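Local coordinates for protein flap endonuclease 1 (Methanocaldococcus jannaschii, PDB 1A76) that cleaves 5'-flap structures and trims 5' ends of DNA during replication and repair, using magnesium ions in its active site, at residues A[153-158]-A[177-182]; A[210-215]-A[264-269]. One frame throughout, in Å; residues are numbered along the deposited sequence.

Interaction 1: A[153-158]-A[177-182]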
loop_
_atom_site.group_PDB
_atom_site.type_symbol
_atom_site.label_atom_id
_atom_site.label_comp_id
_atom_site.label_asym_id
_atom_site.label_seq_id
_atom_site.Cartn_x
_atom_site.Cartn_y
_atom_site.Cartn_z
ATOM N N GLY A 153 2.168 -5.782 -2.464
ATOM C CA GLY A 153 1.320 -5.870 -1.291
ATOM C C GLY A 153 -0.129 -5.550 -1.605
ATOM O O GLY A 153 -1.032 -6.130 -1.017
ATOM N N GLU A 154 -0.355 -4.624 -2.529
ATOM C CA GLU A 154 -1.717 -4.251 -2.898
ATOM C C GLU A 154 -2.424 -5.439 -3.524
ATOM O O GLU A 154 -3.634 -5.579 -3.390
ATOM C CB GLU A 154 -1.718 -3.065 -3.868
ATOM C CG GLU A 154 -1.020 -3.339 -5.169
ATOM C CD GLU A 154 0.353 -2.716 -5.236
ATOM O OE1 GLU A 154 1.106 -2.825 -4.248
ATOM O OE2 GLU A 154 0.677 -2.120 -6.285
ATOM N N ALA A 155 -1.662 -6.292 -4.210
ATOM C CA ALA A 155 -2.229 -7.487 -4.836
ATOM C C ALA A 155 -2.579 -8.513 -3.785
ATOM O O ALA A 155 -3.607 -9.161 -3.874
ATOM C CB ALA A 155 -1.255 -8.096 -5.828
ATOM N N GLN A 156 -1.710 -8.671 -2.794
ATOM C CA GLN A 156 -1.953 -9.627 -1.718
ATOM C C GLN A 156 -3.170 -9.197 -0.908
ATOM O O GLN A 156 -4.011 -10.019 -0.547
ATOM C CB GLN A 156 -0.732 -9.727 -0.796
ATOM C CG GLN A 156 -0.969 -10.576 0.447
ATOM C CD GLN A 156 -1.166 -12.055 0.132
ATOM O OE1 GLN A 156 -0.637 -12.569 -0.856
ATOM N NE2 GLN A 156 -1.926 -12.743 0.978
ATOM N N ALA A 157 -3.268 -7.903 -0.632
ATOM C CA ALA A 157 -4.390 -7.373 0.147
ATOM C C ALA A 157 -5.699 -7.554 -0.606
ATOM O O ALA A 157 -6.738 -7.877 -0.008
ATOM C CB ALA A 157 -4.161 -5.892 0.457
ATOM N N SER A 158 -5.656 -7.335 -1.918
ATOM C CA SER A 158 -6.858 -7.487 -2.723
ATOM C C SER A 158 -7.336 -8.936 -2.672
ATOM O O SER A 158 -8.532 -9.200 -2.484
ATOM C CB SER A 158 -6.589 -7.064 -4.173
ATOM O OG SER A 158 -6.113 -5.727 -4.221
ATOM N N LEU A 177 -8.505 -1.927 -6.817
ATOM C CA LEU A 177 -9.687 -2.259 -7.593
ATOM C C LEU A 177 -9.277 -3.063 -8.828
ATOM O O LEU A 177 -9.973 -3.990 -9.240
ATOM C CB LEU A 177 -10.404 -0.970 -8.023
ATOM C CG LEU A 177 -11.003 -0.116 -6.894
ATOM C CD1 LEU A 177 -11.532 1.194 -7.456
ATOM C CD2 LEU A 177 -12.135 -0.890 -6.192
ATOM N N LEU A 178 -8.133 -2.703 -9.404
ATOM C CA LEU A 178 -7.619 -3.381 -10.597
ATOM C C LEU A 178 -7.267 -4.848 -10.348
ATOM O O LEU A 178 -7.254 -5.659 -11.287
ATOM C CB LEU A 178 -6.399 -2.629 -11.135
ATOM C CG LEU A 178 -6.713 -1.225 -11.659
ATOM C CD1 LEU A 178 -5.447 -0.567 -12.168
ATOM C CD2 LEU A 178 -7.744 -1.321 -12.770
ATOM N N TYR A 179 -6.990 -5.188 -9.088
ATOM C CA TYR A 179 -6.665 -6.572 -8.736
ATOM C C TYR A 179 -7.919 -7.316 -8.304
ATOM O O TYR A 179 -7.853 -8.436 -7.804
ATOM C CB TYR A 179 -5.635 -6.633 -7.603
ATOM C CG TYR A 179 -4.268 -6.145 -7.999
ATOM C CD1 TYR A 179 -3.933 -4.804 -7.865
ATOM C CD2 TYR A 179 -3.306 -7.026 -8.502
ATOM C CE1 TYR A 179 -2.687 -4.341 -8.218
ATOM C CE2 TYR A 179 -2.037 -6.565 -8.860
ATOM C CZ TYR A 179 -1.742 -5.217 -8.716
ATOM O OH TYR A 179 -0.518 -4.713 -9.099
ATOM N N GLY A 180 -9.069 -6.698 -8.509
ATOM C CA GLY A 180 -10.301 -7.358 -8.135
ATOM C C GLY A 180 -10.739 -7.145 -6.695
ATOM O O GLY A 180 -11.635 -7.845 -6.224
ATOM N N ALA A 181 -10.106 -6.216 -5.979
ATOM C CA ALA A 181 -10.518 -5.955 -4.598
ATOM C C ALA A 181 -11.990 -5.527 -4.628
ATOM O O ALA A 181 -12.346 -4.559 -5.304
ATOM C CB ALA A 181 -9.683 -4.854 -3.995
ATOM N N PRO A 182 -12.856 -6.219 -3.874
ATOM C CA PRO A 182 -14.276 -5.839 -3.889
ATOM C C PRO A 182 -14.523 -4.470 -3.271
ATOM O O PRO A 182 -15.418 -3.740 -3.687
ATOM C CB PRO A 182 -14.969 -6.960 -3.104
ATOM C CG PRO A 182 -13.928 -8.013 -2.894
ATOM C CD PRO A 182 -12.602 -7.340 -2.954
HETATM O O HOH W 1 0.179 -1.559 -9.492
#

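Interaction 2: A[210-215]-A[264-269]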
loop_
_atom_site.group_PDB
_atom_site.type_symbol
_atom_site.label_atom_id
_atom_site.label_comp_id
_atom_site.label_asym_id
_atom_site.label_seq_id
_atom_site.Cartn_x
_atom_site.Cartn_y
_atom_site.Cartn_z
ATOM N N SER A 210 -16.566 -4.045 -17.456
ATOM C CA SER A 210 -16.037 -5.205 -16.737
ATOM C C SER A 210 -14.733 -4.803 -16.049
ATOM O O SER A 210 -14.193 -3.719 -16.296
ATOM C CB SER A 210 -15.749 -6.355 -17.717
ATOM O OG SER A 210 -14.620 -6.059 -18.526
ATOM N N LEU A 211 -14.227 -5.677 -15.189
ATOM C CA LEU A 211 -12.964 -5.409 -14.499
ATOM C C LEU A 211 -11.878 -5.334 -15.579
ATOM O O LEU A 211 -10.987 -4.482 -15.520
ATOM C CB LEU A 211 -12.645 -6.533 -13.519
ATOM C CG LEU A 211 -11.618 -6.372 -12.375
ATOM C CD1 LEU A 211 -10.631 -7.494 -12.471
ATOM C CD2 LEU A 211 -10.911 -5.012 -12.399
ATOM N N ASP A 212 -11.960 -6.227 -16.566
ATOM C CA ASP A 212 -10.983 -6.228 -17.657
ATOM C C ASP A 212 -10.991 -4.868 -18.379
ATOM O O ASP A 212 -9.928 -4.356 -18.732
ATOM C CB ASP A 212 -11.272 -7.368 -18.648
ATOM C CG ASP A 212 -10.772 -8.733 -18.151
ATOM O OD1 ASP A 212 -9.801 -8.803 -17.360
ATOM O OD2 ASP A 212 -11.365 -9.752 -18.567
ATOM N N ASP A 213 -12.181 -4.293 -18.581
ATOM C CA ASP A 213 -12.340 -2.968 -19.222
ATOM C C ASP A 213 -11.695 -1.862 -18.350
ATOM O O ASP A 213 -11.047 -0.943 -18.859
ATOM C CB ASP A 213 -13.820 -2.600 -19.364
ATOM C CG ASP A 213 -14.535 -3.372 -20.463
ATOM O OD1 ASP A 213 -13.883 -3.905 -21.388
ATOM O OD2 ASP A 213 -15.771 -3.432 -20.387
ATOM N N LEU A 214 -11.930 -1.932 -17.041
ATOM C CA LEU A 214 -11.363 -0.952 -16.100
ATOM C C LEU A 214 -9.832 -0.970 -16.159
ATOM O O LEU A 214 -9.176 0.082 -16.133
ATOM C CB LEU A 214 -11.845 -1.252 -14.664
ATOM C CG LEU A 214 -11.472 -0.247 -13.557
ATOM C CD1 LEU A 214 -11.995 1.144 -13.917
ATOM C CD2 LEU A 214 -12.066 -0.705 -12.220
ATOM N N ILE A 215 -9.271 -2.175 -16.249
ATOM C CA ILE A 215 -7.825 -2.363 -16.342
ATOM C C ILE A 215 -7.311 -1.710 -17.645
ATOM O O ILE A 215 -6.235 -1.117 -17.677
ATOM C CB ILE A 215 -7.481 -3.886 -16.331
ATOM C CG1 ILE A 215 -7.708 -4.456 -14.932
ATOM C CG2 ILE A 215 -6.014 -4.129 -16.727
ATOM C CD1 ILE A 215 -7.763 -5.977 -14.884
ATOM N N ILE A 264 -0.351 -9.232 -14.771
ATOM C CA ILE A 264 0.092 -8.766 -13.458
ATOM C C ILE A 264 -1.130 -8.520 -12.565
ATOM O O ILE A 264 -1.117 -8.853 -11.383
ATOM C CB ILE A 264 0.909 -7.442 -13.555
ATOM C CG1 ILE A 264 2.411 -7.752 -13.607
ATOM C CG2 ILE A 264 0.612 -6.546 -12.336
ATOM C CD1 ILE A 264 3.181 -6.923 -14.605
ATOM N N PHE A 265 -2.183 -7.937 -13.138
ATOM C CA PHE A 265 -3.396 -7.643 -12.377
ATOM C C PHE A 265 -4.328 -8.836 -12.226
ATOM O O PHE A 265 -4.961 -8.996 -11.190
ATOM C CB PHE A 265 -4.173 -6.486 -13.029
ATOM C CG PHE A 265 -3.464 -5.171 -12.940
ATOM C CD1 PHE A 265 -3.402 -4.476 -11.724
ATOM C CD2 PHE A 265 -2.789 -4.660 -14.043
ATOM C CE1 PHE A 265 -2.670 -3.298 -11.611
ATOM C CE2 PHE A 265 -2.054 -3.482 -13.940
ATOM C CZ PHE A 265 -1.991 -2.794 -12.705
ATOM N N LYS A 266 -4.410 -9.662 -13.263
ATOM C CA LYS A 266 -5.293 -10.819 -13.247
ATOM C C LYS A 266 -4.694 -12.056 -12.587
ATOM O O LYS A 266 -5.423 -12.856 -12.009
ATOM C CB LYS A 266 -5.722 -11.174 -14.680
ATOM C CG LYS A 266 -6.438 -10.047 -15.455
ATOM C CD LYS A 266 -7.589 -9.434 -14.654
ATOM C CE LYS A 266 -8.781 -10.385 -14.499
ATOM N NZ LYS A 266 -9.264 -11.006 -15.774
ATOM N N GLU A 267 -3.373 -12.203 -12.667
ATOM C CA GLU A 267 -2.667 -13.367 -12.123
ATOM C C GLU A 267 -1.507 -13.005 -11.217
ATOM O O GLU A 267 -0.369 -13.399 -11.478
ATOM C CB GLU A 267 -2.091 -14.211 -13.262
ATOM C CG GLU A 267 -2.855 -15.463 -13.534
ATOM C CD GLU A 267 -3.893 -15.246 -14.590
ATOM O OE1 GLU A 267 -3.509 -15.188 -15.785
ATOM O OE2 GLU A 267 -5.084 -15.131 -14.220
ATOM N N PRO A 268 -1.761 -12.252 -10.146
ATOM C CA PRO A 268 -0.615 -11.923 -9.299
ATOM C C PRO A 268 -0.198 -13.080 -8.389
ATOM O O PRO A 268 -0.980 -13.998 -8.135
ATOM C CB PRO A 268 -1.110 -10.727 -8.502
ATOM C CG PRO A 268 -2.590 -10.979 -8.374
ATOM C CD PRO A 268 -3.014 -11.649 -9.651
ATOM N N LYS A 269 1.041 -13.028 -7.910
ATOM C CA LYS A 269 1.549 -14.037 -6.992
ATOM C C LYS A 269 1.007 -13.646 -5.623
ATOM O O LYS A 269 1.207 -12.515 -5.177
ATOM C CB LYS A 269 3.068 -14.019 -6.971
ATOM C CG LYS A 269 3.666 -15.060 -6.023
ATOM C CD LYS A 269 5.195 -15.042 -6.002
ATOM C CE LYS A 269 5.793 -16.083 -5.054
ATOM N NZ LYS A 269 7.263 -16.065 -5.034
#

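Interaction 1: A[153-158]-A[177-182]
At the edge of the two-metal active site in the PIN-like nuclease core of flap endonuclease 1, Tyr179 lies against the first turns of helix 153-162 and touches Glu154, Ala155 and Ser158. Here the helix that brings in a metal ligand is packed against the loop leading to strand 183-186. Glu154, whose OE1 binds the manganese ion of this crystal, is a ligand of the first of the two magnesium sites; Glu152 belongs to the same site. With CG between the backbone N and the carbonyl carbon (chi1 62°), Glu154 CG lies 3.6 Å from Tyr179 CE1; the bend at the next torsion then turns the carboxylate, whose plane stands 86° from that of the ring. At the far end Glu154 OE2 and Tyr179 OH lie 4.0 Å from each other, too long for a direct bond, and a water spans them with long bonds. The ring thus flanks a metal ligand. Ala155 supports one ring face: its CA lies over that face, displaced toward the rim, and its CB reaches Tyr179 CE2 at 3.5 Å. Phe265, which belongs to interaction 2, also meets this ring. One helical turn on, Ser158 packs against the CB atoms of Tyr179 and Ala181, with its OG 3.7 Å from Ala181 CB. The backbones approach most closely here, the CA atoms of Ser158 and Ala181 being 4.4 Å apart. No direct hydrogen bond joins the two segments, yet the buried hydroxyl has polar partners: Ala176 O, just ahead of the loop segment, is a second carbonyl within bonding range and must share or alternate for the single proton that Ser158 OG donates to Glu154 O at 2.6 Å, a carbonyl also bonded by Ser158 N.

Interaction 2: A[210-215]-A[264-269]
Ile215 and Lys266 meet at the closest apolar point between the two helices, where Ile215 CD1 presses to within 3.5 Å of Lys266 CD, a close fit for two carbons. The same methyl lies 4.1 Å from Phe265 CB, and with CG1 of Ile215 anti to its carbonyl carbon (chi1 -72°) the long branch extends across to helix 258-266. Ile215 and Phe265 are both buried. In the fold, the contact packs the first turn of helix 211-221, in the I-domain, against the last turn of helix 258-266; the earlier helix starts at a capping box, in which Asp213 N donates to Ser210 OG and Ser210 N returns a bond to Asp213 OD2. Toward solvent the packing thins. Leu211 CD1 approaches Lys266 CE no closer than 4.0 Å, and beyond it the contact becomes electrostatic. The lysine chain, bent at three successive torsions, curls past Ile215 CD1 and crosses Asp212 at about a right angle. Its ammonium forms a salt bridge on the solvent side, between the partly exposed Asp212 and the exposed Lys266: Lys266 NZ donates to Asp212 OD1 at 2.8 Å, arriving on the syn side and only 16° out of the carboxylate plane.

Read from the N terminus, the two contacts follow in series, neither nested nor crossed. Interaction 1 closes a short loop of 18 intervening residues, running from helix 153-162 through strand 168-170 to the turn ahead of strand 183-186. Only after it is complete does interaction 2 open, closing a longer, largely helical excursion of 48 residues between helix 211-221 and the end of helix 258-266. Although separate in sequence, interactions 1 and 2 adjoin in space, with centres about 9 Å apart. Segment 177-182 lies against both halves of interaction 2: Leu177 O meets Leu211 CD2, and Leu178 CB meets Phe265 CD1. The sheet-flanking helix of the metal site is thereby joined through this loop to helices 211-221 and 258-266.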